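Local coordinates for protein translation initiation factor 6 (Methanocaldococcus jannaschii, PDB 1G61) that binds the 50S ribosomal subunit and keeps it from joining the 30S subunit to form the 70S initiation complex, at residues T21-L32 with V40-T51. Numbering follows the deposited sequence.
Sequences TTEEITLLPIFL and VSEVLETKCLQT
Thr26 OG1 and Thr46 OG1 share a hydrogen bond of 2.7 Å, their side chains crossing at about a right angle. With OG1 of Thr26 beside its backbone N (chi1 -54°), the hydroxyl faces Thr46 and CG2 is left to Val40 CG1. Leu44 CD1 rests 3.5 Å from both Thr26 OG1 and Thr21 OG1. Cys48 SG touches both Thr26 CB and Leu28 CD1, 3.9 Å from the latter. Five backbone hydrogen bonds zip strands 25-28 and 47-50 together in parallel. With helix 34-44 between them they form a beta-alpha-beta unit of the eIF-6 fold; the helix packs on the face carrying Thr26, Leu28, Cys48 and Gln50. On the other face Leu27 CD2 meets Leu49 CB at 4.0 Å, and Phe87 of helix 78-90 covers Ile25 and Leu49. The extended Gln50 side chain brings its amide up to the carbonyls of the Pro29-Leu32 type I turn; an alanine here would probably leave those carbonyls without the amide and open a gap beside Leu32. A water bridges Ile30 N and Thr51 O. Ser41 OG donates to Thr46 O (2.7 Å), tying helix to strand, and Ile201 packs on Thr26 and Leu44.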
loop_
_atom_site.group_PDB
_atom_site.type_symbol
_atom_site.label_atom_id
_atom_site.label_comp_id
_atom_site.label_asym_id
_atom_site.label_seq_id
_atom_site.Cartn_x
_atom_site.Cartn_y
_atom_site.Cartn_z
ATOM N N THR A 21 1.062 -3.546 3.167
ATOM C CA THR A 21 0.535 -3.953 4.464
ATOM C C THR A 21 -0.929 -3.545 4.651
ATOM O O THR A 21 -1.423 -2.589 4.039
ATOM C CB THR A 21 1.388 -3.304 5.592
ATOM O OG1 THR A 21 1.125 -3.991 6.841
ATOM C CG2 THR A 21 1.169 -1.813 5.771
ATOM N N THR A 22 -1.579 -4.300 5.526
ATOM C CA THR A 22 -2.869 -3.924 6.078
ATOM C C THR A 22 -2.658 -3.806 7.594
ATOM O O THR A 22 -1.507 -3.784 8.071
ATOM C CB THR A 22 -3.964 -4.932 5.724
ATOM O OG1 THR A 22 -3.765 -6.135 6.464
ATOM C CG2 THR A 22 -3.912 -5.236 4.240
ATOM N N GLU A 23 -3.763 -3.718 8.351
ATOM C CA GLU A 23 -3.659 -3.829 9.813
ATOM C C GLU A 23 -3.252 -5.245 10.217
ATOM O O GLU A 23 -2.716 -5.382 11.334
ATOM C CB GLU A 23 -4.965 -3.486 10.530
ATOM C CG GLU A 23 -5.464 -2.068 10.254
ATOM C CD GLU A 23 -4.550 -1.033 10.864
ATOM O OE1 GLU A 23 -4.086 -1.206 12.018
ATOM O OE2 GLU A 23 -4.283 -0.003 10.206
ATOM N N GLU A 24 -3.482 -6.256 9.390
ATOM C CA GLU A 24 -3.303 -7.653 9.825
ATOM C C GLU A 24 -2.168 -8.371 9.142
ATOM O O GLU A 24 -1.511 -9.236 9.772
ATOM C CB GLU A 24 -4.606 -8.447 9.654
ATOM C CG GLU A 24 -5.764 -7.904 10.490
ATOM C CD GLU A 24 -6.601 -6.736 9.992
ATOM O OE1 GLU A 24 -6.658 -6.376 8.754
ATOM O OE2 GLU A 24 -7.301 -6.080 10.849
ATOM N N ILE A 25 -1.899 -8.050 7.876
ATOM C CA ILE A 25 -0.871 -8.803 7.128
ATOM C C ILE A 25 0.078 -7.854 6.423
ATOM O O ILE A 25 -0.276 -6.728 6.109
ATOM C CB ILE A 25 -1.495 -9.735 6.060
ATOM C CG1 ILE A 25 -2.163 -9.029 4.865
ATOM C CG2 ILE A 25 -2.407 -10.753 6.747
ATOM C CD1 ILE A 25 -2.698 -9.979 3.798
ATOM N N THR A 26 1.277 -8.317 6.134
ATOM C CA THR A 26 2.231 -7.648 5.307
ATOM C C THR A 26 2.812 -8.623 4.302
ATOM O O THR A 26 3.179 -9.716 4.711
ATOM C CB THR A 26 3.382 -7.062 6.166
ATOM O OG1 THR A 26 2.804 -6.237 7.208
ATOM C CG2 THR A 26 4.303 -6.251 5.277
ATOM N N LEU A 27 2.830 -8.235 3.034
ATOM C CA LEU A 27 3.422 -9.063 1.980
ATOM C C LEU A 27 4.782 -8.483 1.644
ATOM O O LEU A 27 4.878 -7.264 1.437
ATOM C CB LEU A 27 2.540 -9.132 0.729
ATOM C CG LEU A 27 1.070 -9.545 0.924
ATOM C CD1 LEU A 27 0.456 -9.866 -0.430
ATOM C CD2 LEU A 27 0.865 -10.742 1.800
ATOM N N LEU A 28 5.794 -9.357 1.600
ATOM C CA LEU A 28 7.175 -8.944 1.485
ATOM C C LEU A 28 7.906 -9.735 0.419
ATOM O O LEU A 28 7.496 -10.856 0.073
ATOM C CB LEU A 28 7.928 -9.154 2.822
ATOM C CG LEU A 28 7.441 -8.303 4.008
ATOM C CD1 LEU A 28 8.025 -8.786 5.311
ATOM C CD2 LEU A 28 7.782 -6.826 3.743
ATOM N N PRO A 29 8.995 -9.222 -0.128
ATOM C CA PRO A 29 9.753 -9.999 -1.141
ATOM C C PRO A 29 10.447 -11.212 -0.547
ATOM O O PRO A 29 10.855 -11.160 0.606
ATOM C CB PRO A 29 10.781 -8.997 -1.655
ATOM C CG PRO A 29 10.714 -7.823 -0.798
ATOM C CD PRO A 29 9.575 -7.914 0.143
ATOM N N ILE A 30 10.579 -12.263 -1.387
ATOM C CA ILE A 30 11.223 -13.478 -0.869
ATOM C C ILE A 30 12.695 -13.284 -0.560
ATOM O O ILE A 30 13.248 -14.105 0.193
ATOM C CB ILE A 30 11.087 -14.672 -1.870
ATOM C CG1 ILE A 30 11.741 -14.415 -3.248
ATOM C CG2 ILE A 30 9.617 -15.045 -1.997
ATOM C CD1 ILE A 30 11.697 -15.697 -4.099
ATOM N N PHE A 31 13.330 -12.236 -1.085
ATOM C CA PHE A 31 14.784 -12.114 -0.863
ATOM C C PHE A 31 15.089 -11.559 0.514
ATOM O O PHE A 31 16.249 -11.559 0.913
ATOM C CB PHE A 31 15.426 -11.259 -1.971
ATOM C CG PHE A 31 14.919 -9.852 -2.179
ATOM C CD1 PHE A 31 15.181 -8.836 -1.289
ATOM C CD2 PHE A 31 14.183 -9.555 -3.328
ATOM C CE1 PHE A 31 14.710 -7.527 -1.504
ATOM C CE2 PHE A 31 13.724 -8.283 -3.581
ATOM C CZ PHE A 31 14.017 -7.281 -2.676
ATOM N N LEU A 32 14.113 -11.016 1.245
ATOM C CA LEU A 32 14.453 -10.476 2.575
ATOM C C LEU A 32 14.898 -11.562 3.534
ATOM O O LEU A 32 14.357 -12.689 3.463
ATOM C CB LEU A 32 13.216 -9.814 3.163
ATOM C CG LEU A 32 12.904 -8.391 2.740
ATOM C CD1 LEU A 32 11.867 -7.829 3.750
ATOM C CD2 LEU A 32 14.123 -7.504 2.614
ATOM N N VAL A 40 10.057 -5.731 10.390
ATOM C CA VAL A 40 8.818 -5.240 9.803
ATOM C C VAL A 40 7.591 -5.722 10.564
ATOM O O VAL A 40 6.681 -4.965 10.933
ATOM C CB VAL A 40 8.809 -5.658 8.304
ATOM C CG1 VAL A 40 7.432 -5.351 7.731
ATOM C CG2 VAL A 40 9.940 -4.942 7.560
ATOM N N SER A 41 7.568 -7.004 10.907
ATOM C CA SER A 41 6.477 -7.589 11.655
ATOM C C SER A 41 6.303 -6.874 12.982
ATOM O O SER A 41 5.175 -6.615 13.429
ATOM C CB SER A 41 6.737 -9.097 11.871
ATOM O OG SER A 41 5.631 -9.565 12.607
ATOM N N GLU A 42 7.382 -6.540 13.659
ATOM C CA GLU A 42 7.296 -5.922 14.976
ATOM C C GLU A 42 6.756 -4.524 14.870
ATOM O O GLU A 42 5.963 -4.069 15.681
ATOM C CB GLU A 42 8.703 -5.893 15.609
ATOM C CG GLU A 42 8.851 -5.265 16.970
ATOM C CD GLU A 42 10.280 -5.296 17.504
ATOM O OE1 GLU A 42 10.511 -5.339 18.731
ATOM O OE2 GLU A 42 11.208 -5.284 16.652
ATOM N N VAL A 43 7.222 -3.730 13.889
ATOM C CA VAL A 43 6.758 -2.342 13.870
ATOM C C VAL A 43 5.351 -2.216 13.333
ATOM O O VAL A 43 4.577 -1.373 13.806
ATOM C CB VAL A 43 7.757 -1.463 13.116
ATOM C CG1 VAL A 43 7.716 -1.736 11.635
ATOM C CG2 VAL A 43 7.458 0.014 13.345
ATOM N N LEU A 44 4.961 -3.059 12.382
ATOM C CA LEU A 44 3.589 -2.991 11.853
ATOM C C LEU A 44 2.618 -3.824 12.662
ATOM O O LEU A 44 1.388 -3.667 12.505
ATOM C CB LEU A 44 3.596 -3.465 10.386
ATOM C CG LEU A 44 4.455 -2.595 9.472
ATOM C CD1 LEU A 44 4.350 -3.181 8.075
ATOM C CD2 LEU A 44 4.024 -1.126 9.523
ATOM N N GLU A 45 3.131 -4.704 13.520
ATOM C CA GLU A 45 2.332 -5.646 14.354
ATOM C C GLU A 45 1.466 -6.503 13.438
ATOM O O GLU A 45 0.270 -6.606 13.627
ATOM C CB GLU A 45 1.496 -4.841 15.367
ATOM C CG GLU A 45 2.373 -4.006 16.280
ATOM C CD GLU A 45 1.637 -3.232 17.343
ATOM O OE1 GLU A 45 0.572 -3.712 17.812
ATOM O OE2 GLU A 45 2.156 -2.139 17.686
ATOM N N THR A 46 2.059 -7.145 12.437
ATOM C CA THR A 46 1.321 -7.911 11.440
ATOM C C THR A 46 1.899 -9.322 11.296
ATOM O O THR A 46 3.026 -9.545 11.769
ATOM C CB THR A 46 1.432 -7.266 10.038
ATOM O OG1 THR A 46 2.822 -7.026 9.819
ATOM C CG2 THR A 46 0.660 -5.963 9.974
ATOM N N LYS A 47 1.189 -10.208 10.642
ATOM C CA LYS A 47 1.648 -11.484 10.139
ATOM C C LYS A 47 2.226 -11.253 8.734
ATOM O O LYS A 47 1.559 -10.656 7.886
ATOM C CB LYS A 47 0.536 -12.530 10.136
ATOM C CG LYS A 47 0.052 -12.906 11.537
ATOM C CD LYS A 47 1.023 -13.863 12.224
ATOM C CE LYS A 47 0.522 -14.326 13.596
ATOM N NZ LYS A 47 1.419 -15.377 14.168
ATOM N N CYS A 48 3.443 -11.701 8.522
ATOM C CA CYS A 48 4.171 -11.404 7.301
ATOM C C CYS A 48 4.262 -12.643 6.426
ATOM O O CYS A 48 4.588 -13.721 6.919
ATOM C CB CYS A 48 5.575 -10.921 7.625
ATOM S SG CYS A 48 5.619 -9.264 8.313
ATOM N N LEU A 49 3.983 -12.468 5.161
ATOM C CA LEU A 49 4.177 -13.511 4.157
ATOM C C LEU A 49 5.201 -13.053 3.125
ATOM O O LEU A 49 5.020 -11.956 2.542
ATOM C CB LEU A 49 2.862 -13.801 3.410
ATOM C CG LEU A 49 3.014 -14.761 2.224
ATOM C CD1 LEU A 49 3.453 -16.153 2.688
ATOM C CD2 LEU A 49 1.715 -14.840 1.415
ATOM N N GLN A 50 6.228 -13.862 2.885
ATOM C CA GLN A 50 7.139 -13.613 1.772
ATOM C C GLN A 50 6.639 -14.393 0.570
ATOM O O GLN A 50 6.451 -15.604 0.639
ATOM C CB GLN A 50 8.561 -14.076 2.124
ATOM C CG GLN A 50 9.158 -13.153 3.209
ATOM C CD GLN A 50 10.602 -13.517 3.510
ATOM O OE1 GLN A 50 11.533 -13.012 2.825
ATOM N NE2 GLN A 50 10.822 -14.371 4.476
ATOM N N THR A 51 6.404 -13.699 -0.555
ATOM C CA THR A 51 5.871 -14.330 -1.752
ATOM C C THR A 51 6.282 -13.520 -2.969
ATOM O O THR A 51 6.469 -12.305 -2.907
ATOM C CB THR A 51 4.343 -14.489 -1.658
ATOM O OG1 THR A 51 3.877 -15.282 -2.775
ATOM C CG2 THR A 51 3.584 -13.167 -1.734
HETATM O O HOH W 1 9.068 -11.925 -3.800
#